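Local coordinates for protein riboflavin kinase, putative (Trypanosoma brucei, PDB 3BNW) that probably phosphorylates riboflavin with ATP to make FMN, the flavin cofactor, at residues P17-G22 with S163-P168; F37-I42 with D110-V115; S67-P70 with S76-P79. All coordinates share one frame; numbering follows the deposited sequence.

Contact 1 (P17-G22 with S163-P168); sequences PFFLRG and SLFESP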
ATOM      1  N   PRO A  17      11.311  -6.321  -1.660  1.00 25.59           N
ATOM      2  CA  PRO A  17      10.441  -5.615  -0.724  1.00 25.12           C
ATOM      3  C   PRO A  17      11.041  -4.283  -0.307  1.00 24.69           C
ATOM      4  O   PRO A  17      12.255  -4.102  -0.372  1.00 24.58           O
ATOM      5  CB  PRO A  17      10.361  -6.562   0.485  1.00 24.96           C
ATOM      6  CG  PRO A  17      10.925  -7.839   0.042  1.00 25.42           C
ATOM      7  CD  PRO A  17      11.920  -7.498  -1.020  1.00 25.93           C
ATOM      8  N   PHE A  18      10.189  -3.360   0.119  1.00 24.32           N
ATOM      9  CA  PHE A  18      10.638  -2.037   0.510  1.00 24.15           C
ATOM     10  C   PHE A  18       9.706  -1.406   1.527  1.00 23.95           C
ATOM     11  O   PHE A  18       8.667  -1.962   1.874  1.00 23.79           O
ATOM     12  CB  PHE A  18      10.774  -1.129  -0.720  1.00 24.30           C
ATOM     13  CG  PHE A  18       9.468  -0.830  -1.410  1.00 24.04           C
ATOM     14  CD1 PHE A  18       8.670   0.227  -0.988  1.00 24.36           C
ATOM     15  CD2 PHE A  18       9.048  -1.595  -2.487  1.00 23.33           C
ATOM     16  CE1 PHE A  18       7.469   0.507  -1.615  1.00 24.51           C
ATOM     17  CE2 PHE A  18       7.851  -1.319  -3.124  1.00 24.72           C
ATOM     18  CZ  PHE A  18       7.057  -0.264  -2.686  1.00 24.90           C
ATOM     19  N   PHE A  19      10.115  -0.233   1.999  1.00 24.22           N
ATOM     20  CA  PHE A  19       9.362   0.562   2.956  1.00 24.09           C
ATOM     21  C   PHE A  19       9.060   1.912   2.313  1.00 24.06           C
ATOM     22  O   PHE A  19       9.883   2.446   1.568  1.00 23.84           O
ATOM     23  CB  PHE A  19      10.196   0.742   4.228  1.00 23.84           C
ATOM     24  CG  PHE A  19       9.588   1.680   5.236  1.00 23.75           C
ATOM     25  CD1 PHE A  19      10.071   2.976   5.375  1.00 23.65           C
ATOM     26  CD2 PHE A  19       8.544   1.263   6.052  1.00 22.85           C
ATOM     27  CE1 PHE A  19       9.518   3.844   6.309  1.00 23.68           C
ATOM     28  CE2 PHE A  19       7.986   2.120   6.985  1.00 23.25           C
ATOM     29  CZ  PHE A  19       8.473   3.415   7.113  1.00 23.54           C
ATOM     30  N   LEU A  20       7.879   2.455   2.591  1.00 24.19           N
ATOM     31  CA  LEU A  20       7.480   3.743   2.033  1.00 24.22           C
ATOM     32  C   LEU A  20       6.701   4.530   3.066  1.00 23.91           C
ATOM     33  O   LEU A  20       5.763   4.007   3.671  1.00 24.39           O
ATOM     34  CB  LEU A  20       6.644   3.540   0.764  1.00 24.21           C
ATOM     35  CG  LEU A  20       6.194   4.777  -0.028  1.00 24.43           C
ATOM     36  CD1 LEU A  20       7.354   5.715  -0.342  1.00 23.86           C
ATOM     37  CD2 LEU A  20       5.488   4.353  -1.328  1.00 24.74           C
ATOM     38  N   ARG A  21       7.103   5.779   3.279  1.00 23.67           N
ATOM     39  CA  ARG A  21       6.418   6.669   4.219  1.00 23.48           C
ATOM     40  C   ARG A  21       6.043   7.951   3.491  1.00 23.50           C
ATOM     41  O   ARG A  21       6.882   8.544   2.812  1.00 23.67           O
ATOM     42  CB  ARG A  21       7.317   6.992   5.422  1.00 23.37           C
ATOM     43  CG  ARG A  21       6.693   7.974   6.427  1.00 23.61           C
ATOM     44  CD  ARG A  21       7.595   8.228   7.638  1.00 23.13           C
ATOM     45  NE  ARG A  21       8.922   8.730   7.257  1.00 22.25           N
ATOM     46  CZ  ARG A  21      10.074   8.074   7.412  1.00 21.61           C
ATOM     47  NH1 ARG A  21      10.113   6.866   7.965  1.00 21.62           N
ATOM     48  NH2 ARG A  21      11.209   8.640   7.020  1.00 21.65           N
ATOM     49  N   GLY A  22       4.791   8.373   3.633  1.00 23.30           N
ATOM     50  CA  GLY A  22       4.314   9.596   2.991  1.00 23.38           C
ATOM     51  C   GLY A  22       2.930   9.990   3.468  1.00 23.52           C
ATOM     52  O   GLY A  22       2.233   9.188   4.080  1.00 23.62           O
ATOM     53  N   SER A 163      10.403  -2.706  12.751  1.00 28.33           N
ATOM     54  CA  SER A 163      10.926  -1.543  13.470  1.00 28.03           C
ATOM     55  C   SER A 163      10.836  -0.228  12.692  1.00 28.27           C
ATOM     56  O   SER A 163      10.846   0.849  13.295  1.00 28.10           O
ATOM     57  CB  SER A 163      12.384  -1.808  13.874  1.00 27.93           C
ATOM     58  OG  SER A 163      13.111  -2.406  12.809  1.00 26.84           O
ATOM     59  N   LEU A 164      10.763  -0.317  11.363  1.00 28.67           N
ATOM     60  CA  LEU A 164      10.618   0.866  10.501  1.00 28.98           C
ATOM     61  C   LEU A 164       9.311   1.625  10.759  1.00 29.16           C
ATOM     62  O   LEU A 164       9.250   2.844  10.571  1.00 28.87           O
ATOM     63  CB  LEU A 164      10.704   0.475   9.022  1.00 29.09           C
ATOM     64  CG  LEU A 164      12.093   0.425   8.381  1.00 29.63           C
ATOM     65  CD1 LEU A 164      12.584   1.827   8.049  1.00 30.21           C
ATOM     66  CD2 LEU A 164      13.081  -0.286   9.275  1.00 30.49           C
ATOM     67  N   PHE A 165       8.272   0.909  11.182  1.00 29.59           N
ATOM     68  CA  PHE A 165       7.019   1.552  11.572  1.00 30.18           C
ATOM     69  C   PHE A 165       7.255   2.460  12.776  1.00 30.59           C
ATOM     70  O   PHE A 165       6.727   3.572  12.841  1.00 30.28           O
ATOM     71  CB  PHE A 165       5.939   0.517  11.915  1.00 30.20           C
ATOM     72  CG  PHE A 165       5.405  -0.228  10.724  1.00 30.10           C
ATOM     73  CD1 PHE A 165       4.853   0.456   9.645  1.00 30.67           C
ATOM     74  CD2 PHE A 165       5.427  -1.619  10.691  1.00 30.17           C
ATOM     75  CE1 PHE A 165       4.352  -0.235   8.541  1.00 30.31           C
ATOM     76  CE2 PHE A 165       4.927  -2.316   9.594  1.00 30.50           C
ATOM     77  CZ  PHE A 165       4.387  -1.620   8.517  1.00 30.25           C
ATOM     78  N   GLU A 166       8.065   1.975  13.713  1.00 31.29           N
ATOM     79  CA  GLU A 166       8.373   2.696  14.949  1.00 31.92           C
ATOM     80  C   GLU A 166       9.543   3.670  14.799  1.00 32.27           C
ATOM     81  O   GLU A 166       9.886   4.371  15.748  1.00 32.61           O
ATOM     82  CB  GLU A 166       8.670   1.693  16.071  1.00 31.75           C
ATOM     83  CG  GLU A 166       7.469   0.831  16.443  1.00 32.16           C
ATOM     84  CD  GLU A 166       7.822  -0.357  17.322  1.00 32.42           C
ATOM     85  OE1 GLU A 166       8.970  -0.436  17.805  1.00 34.39           O
ATOM     86  OE2 GLU A 166       6.942  -1.217  17.536  1.00 33.61           O
ATOM     87  N   SER A 167      10.154   3.716  13.619  1.00 32.87           N
ATOM     88  CA  SER A 167      11.268   4.627  13.378  1.00 33.35           C
ATOM     89  C   SER A 167      10.801   6.078  13.255  1.00 33.85           C
ATOM     90  O   SER A 167       9.885   6.373  12.482  1.00 34.03           O
ATOM     91  CB  SER A 167      12.019   4.242  12.108  1.00 33.30           C
ATOM     92  OG  SER A 167      13.145   5.086  11.927  1.00 33.55           O
ATOM     93  N   PRO A 168      11.426   6.994  14.018  1.00 34.28           N
ATOM     94  CA  PRO A 168      11.150   8.406  13.783  1.00 34.45           C
ATOM     95  C   PRO A 168      11.937   8.909  12.574  1.00 34.64           C
ATOM     96  O   PRO A 168      12.982   8.344  12.235  1.00 34.55           O
ATOM     97  CB  PRO A 168      11.633   9.074  15.070  1.00 34.37           C
ATOM     98  CG  PRO A 168      12.742   8.200  15.548  1.00 34.43           C
ATOM     99  CD  PRO A 168      12.404   6.797  15.107  1.00 34.30           C
TER
HETATM  100  O   HOH W   1       8.765   5.514  10.204  1.00 55.30           O

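Contact 2 (F37-I42 with D110-V115); sequences FPTANI and DFYGAV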
ATOM      1  N   PHE A  37     -14.979   5.278  -6.796  1.00 40.64           N
ATOM      2  CA  PHE A  37     -13.787   4.532  -6.424  1.00 40.84           C
ATOM      3  C   PHE A  37     -12.931   5.393  -5.505  1.00 41.11           C
ATOM      4  O   PHE A  37     -13.068   6.619  -5.500  1.00 41.03           O
ATOM      5  CB  PHE A  37     -12.970   4.150  -7.664  1.00 40.99           C
ATOM      6  CG  PHE A  37     -13.597   3.068  -8.495  1.00 41.41           C
ATOM      7  CD1 PHE A  37     -13.555   1.744  -8.078  1.00 41.26           C
ATOM      8  CD2 PHE A  37     -14.224   3.373  -9.702  1.00 41.75           C
ATOM      9  CE1 PHE A  37     -14.135   0.743  -8.845  1.00 41.93           C
ATOM     10  CE2 PHE A  37     -14.802   2.378 -10.478  1.00 40.99           C
ATOM     11  CZ  PHE A  37     -14.762   1.062 -10.050  1.00 41.17           C
ATOM     12  N   PRO A  38     -12.043   4.756  -4.720  1.00 41.31           N
ATOM     13  CA  PRO A  38     -11.078   5.507  -3.920  1.00 41.31           C
ATOM     14  C   PRO A  38     -10.109   6.291  -4.797  1.00 41.12           C
ATOM     15  O   PRO A  38      -9.640   5.764  -5.809  1.00 41.57           O
ATOM     16  CB  PRO A  38     -10.311   4.403  -3.179  1.00 41.60           C
ATOM     17  CG  PRO A  38     -10.489   3.183  -4.025  1.00 41.48           C
ATOM     18  CD  PRO A  38     -11.884   3.302  -4.534  1.00 41.24           C
ATOM     19  N   THR A  39      -9.813   7.531  -4.412  1.00 40.66           N
ATOM     20  CA  THR A  39      -8.777   8.322  -5.086  1.00 40.06           C
ATOM     21  C   THR A  39      -7.727   8.862  -4.095  1.00 39.47           C
ATOM     22  O   THR A  39      -7.145   9.924  -4.315  1.00 39.67           O
ATOM     23  CB  THR A  39      -9.402   9.485  -5.889  1.00 39.96           C
ATOM     24  OG1 THR A  39     -10.102  10.364  -5.000  1.00 39.87           O
ATOM     25  CG2 THR A  39     -10.367   8.952  -6.941  1.00 39.27           C
ATOM     26  N   ALA A  40      -7.488   8.127  -3.010  1.00 38.68           N
ATOM     27  CA  ALA A  40      -6.470   8.506  -2.029  1.00 38.06           C
ATOM     28  C   ALA A  40      -5.102   8.032  -2.507  1.00 37.54           C
ATOM     29  O   ALA A  40      -4.961   6.898  -2.979  1.00 37.61           O
ATOM     30  CB  ALA A  40      -6.787   7.914  -0.669  1.00 37.99           C
ATOM     31  N   ASN A  41      -4.105   8.908  -2.392  1.00 36.68           N
ATOM     32  CA  ASN A  41      -2.741   8.608  -2.819  1.00 35.98           C
ATOM     33  C   ASN A  41      -1.737   8.901  -1.719  1.00 35.09           C
ATOM     34  O   ASN A  41      -2.031   9.626  -0.774  1.00 34.53           O
ATOM     35  CB  ASN A  41      -2.362   9.443  -4.045  1.00 36.10           C
ATOM     36  CG  ASN A  41      -3.409   9.399  -5.131  1.00 36.62           C
ATOM     37  OD1 ASN A  41      -3.508   8.427  -5.881  1.00 36.58           O
ATOM     38  ND2 ASN A  41      -4.193  10.466  -5.233  1.00 38.02           N
ATOM     39  N   ILE A  42      -0.545   8.333  -1.858  1.00 34.54           N
ATOM     40  CA  ILE A  42       0.586   8.705  -1.016  1.00 34.03           C
ATOM     41  C   ILE A  42       1.390   9.763  -1.766  1.00 33.50           C
ATOM     42  O   ILE A  42       1.758   9.559  -2.923  1.00 33.36           O
ATOM     43  CB  ILE A  42       1.479   7.499  -0.686  1.00 33.71           C
ATOM     44  CG1 ILE A  42       0.655   6.415   0.008  1.00 33.79           C
ATOM     45  CG2 ILE A  42       2.635   7.924   0.204  1.00 32.81           C
ATOM     46  CD1 ILE A  42       1.468   5.218   0.442  1.00 34.55           C
ATOM     47  N   ASP A 110     -12.224   9.191   6.409  1.00 30.40           N
ATOM     48  CA  ASP A 110     -11.030   9.451   5.614  1.00 30.53           C
ATOM     49  C   ASP A 110      -9.926  10.017   6.504  1.00 29.96           C
ATOM     50  O   ASP A 110     -10.193  10.570   7.571  1.00 30.07           O
ATOM     51  CB  ASP A 110     -11.351  10.415   4.464  1.00 30.87           C
ATOM     52  CG  ASP A 110     -12.065   9.729   3.309  1.00 32.07           C
ATOM     53  OD1 ASP A 110     -11.596   8.657   2.864  1.00 34.57           O
ATOM     54  OD2 ASP A 110     -13.083  10.269   2.830  1.00 33.52           O
ATOM     55  N   PHE A 111      -8.687   9.875   6.051  1.00 29.48           N
ATOM     56  CA  PHE A 111      -7.523  10.328   6.812  1.00 29.17           C
ATOM     57  C   PHE A 111      -6.535  11.074   5.912  1.00 28.68           C
ATOM     58  O   PHE A 111      -5.332  10.808   5.930  1.00 28.35           O
ATOM     59  CB  PHE A 111      -6.846   9.150   7.534  1.00 29.22           C
ATOM     60  CG  PHE A 111      -6.764   7.893   6.714  1.00 28.73           C
ATOM     61  CD1 PHE A 111      -7.813   6.984   6.710  1.00 29.30           C
ATOM     62  CD2 PHE A 111      -5.639   7.609   5.960  1.00 29.59           C
ATOM     63  CE1 PHE A 111      -7.744   5.818   5.957  1.00 29.21           C
ATOM     64  CE2 PHE A 111      -5.564   6.443   5.204  1.00 29.77           C
ATOM     65  CZ  PHE A 111      -6.621   5.549   5.205  1.00 29.36           C
ATOM     66  N   TYR A 112      -7.064  12.018   5.136  1.00 28.02           N
ATOM     67  CA  TYR A 112      -6.244  12.876   4.289  1.00 27.50           C
ATOM     68  C   TYR A 112      -5.366  13.769   5.156  1.00 26.92           C
ATOM     69  O   TYR A 112      -5.851  14.398   6.097  1.00 26.75           O
ATOM     70  CB  TYR A 112      -7.120  13.726   3.368  1.00 27.44           C
ATOM     71  CG  TYR A 112      -7.815  12.920   2.300  1.00 27.58           C
ATOM     72  CD1 TYR A 112      -7.124  12.483   1.178  1.00 27.81           C
ATOM     73  CD2 TYR A 112      -9.163  12.588   2.413  1.00 27.82           C
ATOM     74  CE1 TYR A 112      -7.752  11.735   0.195  1.00 27.91           C
ATOM     75  CE2 TYR A 112      -9.802  11.840   1.434  1.00 27.58           C
ATOM     76  CZ  TYR A 112      -9.090  11.418   0.325  1.00 27.55           C
ATOM     77  OH  TYR A 112      -9.705  10.676  -0.656  1.00 27.64           O
ATOM     78  N   GLY A 113      -4.074  13.813   4.836  1.00 26.38           N
ATOM     79  CA  GLY A 113      -3.101  14.561   5.634  1.00 25.87           C
ATOM     80  C   GLY A 113      -2.473  13.740   6.748  1.00 25.10           C
ATOM     81  O   GLY A 113      -1.652  14.253   7.507  1.00 25.32           O
ATOM     82  N   ALA A 114      -2.866  12.472   6.852  1.00 24.22           N
ATOM     83  CA  ALA A 114      -2.278  11.549   7.811  1.00 23.49           C
ATOM     84  C   ALA A 114      -1.047  10.919   7.193  1.00 23.10           C
ATOM     85  O   ALA A 114      -0.982  10.736   5.977  1.00 23.15           O
ATOM     86  CB  ALA A 114      -3.276  10.471   8.192  1.00 23.37           C
ATOM     87  N   VAL A 115      -0.069  10.589   8.028  1.00 22.57           N
ATOM     88  CA  VAL A 115       1.119   9.900   7.550  1.00 22.13           C
ATOM     89  C   VAL A 115       0.811   8.409   7.451  1.00 21.87           C
ATOM     90  O   VAL A 115       0.336   7.788   8.396  1.00 21.49           O
ATOM     91  CB  VAL A 115       2.346  10.139   8.466  1.00 22.19           C
ATOM     92  CG1 VAL A 115       3.571   9.418   7.912  1.00 21.35           C
ATOM     93  CG2 VAL A 115       2.625  11.632   8.602  1.00 21.20           C
TER

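Contact 3 (S67-P70 with S76-P79); sequences SQVP and SFGP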
ATOM      1  N   SER A  67      -1.120   7.155  10.903  1.00 25.66           N
ATOM      2  CA  SER A  67      -0.676   7.940  12.051  1.00 26.81           C
ATOM      3  C   SER A  67      -0.840   9.428  11.782  1.00 27.77           C
ATOM      4  O   SER A  67      -0.951   9.852  10.630  1.00 27.45           O
ATOM      5  CB  SER A  67       0.800   7.653  12.356  1.00 27.01           C
ATOM      6  OG  SER A  67       0.998   6.326  12.816  1.00 27.63           O
ATOM      7  N   GLN A  68      -0.847  10.208  12.862  1.00 29.30           N
ATOM      8  CA  GLN A  68      -0.959  11.667  12.795  1.00 30.47           C
ATOM      9  C   GLN A  68      -2.177  12.115  11.971  1.00 31.16           C
ATOM     10  O   GLN A  68      -2.079  12.975  11.092  1.00 31.07           O
ATOM     11  CB  GLN A  68       0.348  12.276  12.263  1.00 30.47           C
ATOM     12  CG  GLN A  68       1.523  12.105  13.223  1.00 30.63           C
ATOM     13  CD  GLN A  68       2.815  12.708  12.697  1.00 30.99           C
ATOM     14  OE1 GLN A  68       3.153  12.557  11.519  1.00 32.21           O
ATOM     15  NE2 GLN A  68       3.550  13.386  13.573  1.00 30.59           N
ATOM     16  N   VAL A  69      -3.325  11.517  12.272  1.00 32.15           N
ATOM     17  CA  VAL A  69      -4.567  11.847  11.586  1.00 33.05           C
ATOM     18  C   VAL A  69      -5.096  13.162  12.161  1.00 33.57           C
ATOM     19  O   VAL A  69      -5.253  13.274  13.375  1.00 33.63           O
ATOM     20  CB  VAL A  69      -5.624  10.741  11.761  1.00 32.84           C
ATOM     21  CG1 VAL A  69      -6.912  11.106  11.026  1.00 32.56           C
ATOM     22  CG2 VAL A  69      -5.079   9.406  11.264  1.00 33.00           C
ATOM     23  N   PRO A  70      -5.344  14.169  11.300  1.00 34.30           N
ATOM     24  CA  PRO A  70      -5.888  15.449  11.766  1.00 34.41           C
ATOM     25  C   PRO A  70      -7.080  15.278  12.713  1.00 35.11           C
ATOM     26  O   PRO A  70      -8.042  14.593  12.372  1.00 35.14           O
ATOM     27  CB  PRO A  70      -6.318  16.140  10.468  1.00 34.54           C
ATOM     28  CG  PRO A  70      -5.410  15.583   9.426  1.00 34.51           C
ATOM     29  CD  PRO A  70      -5.106  14.171   9.840  1.00 34.36           C
ATOM     30  N   SER A  76      -2.442   6.100  16.867  1.00 35.93           N
ATOM     31  CA  SER A  76      -1.805   5.346  15.781  1.00 34.61           C
ATOM     32  C   SER A  76      -2.629   4.103  15.453  1.00 33.64           C
ATOM     33  O   SER A  76      -3.085   3.400  16.352  1.00 33.60           O
ATOM     34  CB  SER A  76      -0.378   4.937  16.157  1.00 34.60           C
ATOM     35  OG  SER A  76       0.306   4.386  15.035  1.00 34.22           O
ATOM     36  N   PHE A  77      -2.809   3.836  14.161  1.00 32.51           N
ATOM     37  CA  PHE A  77      -3.663   2.742  13.707  1.00 31.46           C
ATOM     38  C   PHE A  77      -2.850   1.692  12.960  1.00 30.64           C
ATOM     39  O   PHE A  77      -1.924   2.026  12.224  1.00 30.40           O
ATOM     40  CB  PHE A  77      -4.787   3.290  12.822  1.00 31.30           C
ATOM     41  CG  PHE A  77      -5.618   4.352  13.492  1.00 31.01           C
ATOM     42  CD1 PHE A  77      -6.779   4.016  14.178  1.00 30.97           C
ATOM     43  CD2 PHE A  77      -5.233   5.686  13.449  1.00 30.73           C
ATOM     44  CE1 PHE A  77      -7.549   4.994  14.802  1.00 31.31           C
ATOM     45  CE2 PHE A  77      -5.994   6.669  14.069  1.00 31.00           C
ATOM     46  CZ  PHE A  77      -7.157   6.322  14.746  1.00 31.25           C
ATOM     47  N   GLY A  78      -3.198   0.423  13.172  1.00 29.94           N
ATOM     48  CA  GLY A  78      -2.528  -0.698  12.518  1.00 29.68           C
ATOM     49  C   GLY A  78      -1.615  -1.475  13.451  1.00 29.51           C
ATOM     50  O   GLY A  78      -1.690  -1.314  14.669  1.00 30.04           O
ATOM     51  N   PRO A  79      -0.737  -2.326  12.889  1.00 29.11           N
ATOM     52  CA  PRO A  79      -0.539  -2.573  11.455  1.00 28.92           C
ATOM     53  C   PRO A  79      -1.695  -3.352  10.815  1.00 28.53           C
ATOM     54  O   PRO A  79      -2.206  -4.303  11.409  1.00 28.46           O
ATOM     55  CB  PRO A  79       0.748  -3.403  11.427  1.00 28.85           C
ATOM     56  CG  PRO A  79       0.732  -4.126  12.719  1.00 28.62           C
ATOM     57  CD  PRO A  79       0.161  -3.156  13.708  1.00 28.95           C
TER

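Contact 1 (P17-G22 with S163-P168)
L164 lies across one face of the F19 ring, where the loop between helix 154-157 and strand 174-177 packs on strand 18-25 of the antiparallel beta barrel of the riboflavin kinase fold. The tight half is apolar. L164 CB sits 3.9 Å from the centroid of the F19 ring and 18° off its normal, a CH-pi contact offset toward the rim. One methyl continues it, with L164 CD1 3.8 Å from F19 CD1. Because F19 carries CG anti to its own N (chi1 173°), the ring leans out from strand 18-25 toward the loop. F18 and L20, its neighbours on that strand, pack instead against helix 46-52. Farther round, the contact thins: F165 CD1 only just approaches F19 CE2, at 4.4 Å, and the F165 ring passes on to W63 and T65 of strand 58-69.

The other half is polar and held through solvent. No direct hydrogen bond links the two segments here, and a water joins them in its place. R21 sets NH1 in the plane of the F19 ring, at its edge and within reach of this water, while NH2 of the same guanidinium has a second partner in T171 O. Three hydrogen bonds hold the water, tying the strand's arginine to two carbonyls of the loop. It accepts from R21 NH1 at 2.9 Å and donates to L164 O and S167 O, each at 2.7 Å.

Contact 2 (F37-I42 with D110-V115)
A40 meets the phenol end of Y112 at the surface, where the PTAN signature of flavokinases, P38 to N41, passes a type II beta turn spanning F111 to A114. In relatives this signature lies at the magnesium-nucleotide site; the present structure is the apo form, so any such role here is inferred. Along the second segment, F111 comes first, its ring meeting that of F107 and packing on V66 and V69 of strand 58-69. Y112 follows and carries the contact. Its CG stands beside the backbone N (chi1 -69°), and the ring reaches across to A40 while also stacking on the H26 ring. G113 takes the third position of the turn with a positive phi of 90°, and A114 closes it, A114 N giving a hydrogen bond to F111 O at 3.1 Å. Both bond through their backbones to V24, and V115 then enters strand 115-126. The touch itself is light and purely van der Waals. T39 OG1 stays 4.4 Å from Y112 OH, with no hydrogen bond between them, and the methyl of A40 approaches the ring obliquely, A40 CB lying 4.0 Å from Y112 CE1.

Contact 3 (S67-P70 with S76-P79)
V69 overlaps the F77 ring with a single methyl, CG2 standing 4.0 Å from F77 CE2, at the closing end of the antiparallel beta-hairpin made by strands 58-69 and 75-87. The two side chains cross at about a right angle, and the methyl comes to the ring obliquely. The touch belongs to a larger apolar cluster: W109 meets the F77 ring edge-to-face, F107 also touches it, and V69 goes on to F111 and A114. The route of the chain helps explain the meeting. Q68 adopts positive phi (53°), a local kink that carries its own side chain away from the partner strand while V69, next along, points toward it.

The more exposed part of the contact is polar. S67 and S76 face each other across the hairpin, and their hydroxyls link them. The two serines use different torsions to meet: in S67 OG lies beside the backbone N, whereas in S76 it is anti to the N (chi1 -171°). Either hydroxyl could be the donor in the resulting hydrogen bond, which joins S67 OG to S76 OG at 3.0 Å.

How the contacts relate
The three contacts show how one curled antiparallel sheet is dressed differently from place to place. Contacts 1 and 3 are partly buried, each combining aromatic packing with a polar link, through water in contact 1 and directly in contact 3. Contact 2 lies at the surface and has apolar touch alone. Strand 18-25, which carries 17-22, neighbours strands 41-42 and 115-126 in the sheet, and R21 CG packs 3.7 Å from V115 CG1. Contacts 2 and 3 meet where strand 115-126 begins beside strand 58-69, V115 N probably bonding to S67 O at 2.8 Å. Contacts 1 and 3 do not touch. Contact 3 lies inside the loop closed by contact 2, which lies inside that closed by contact 1.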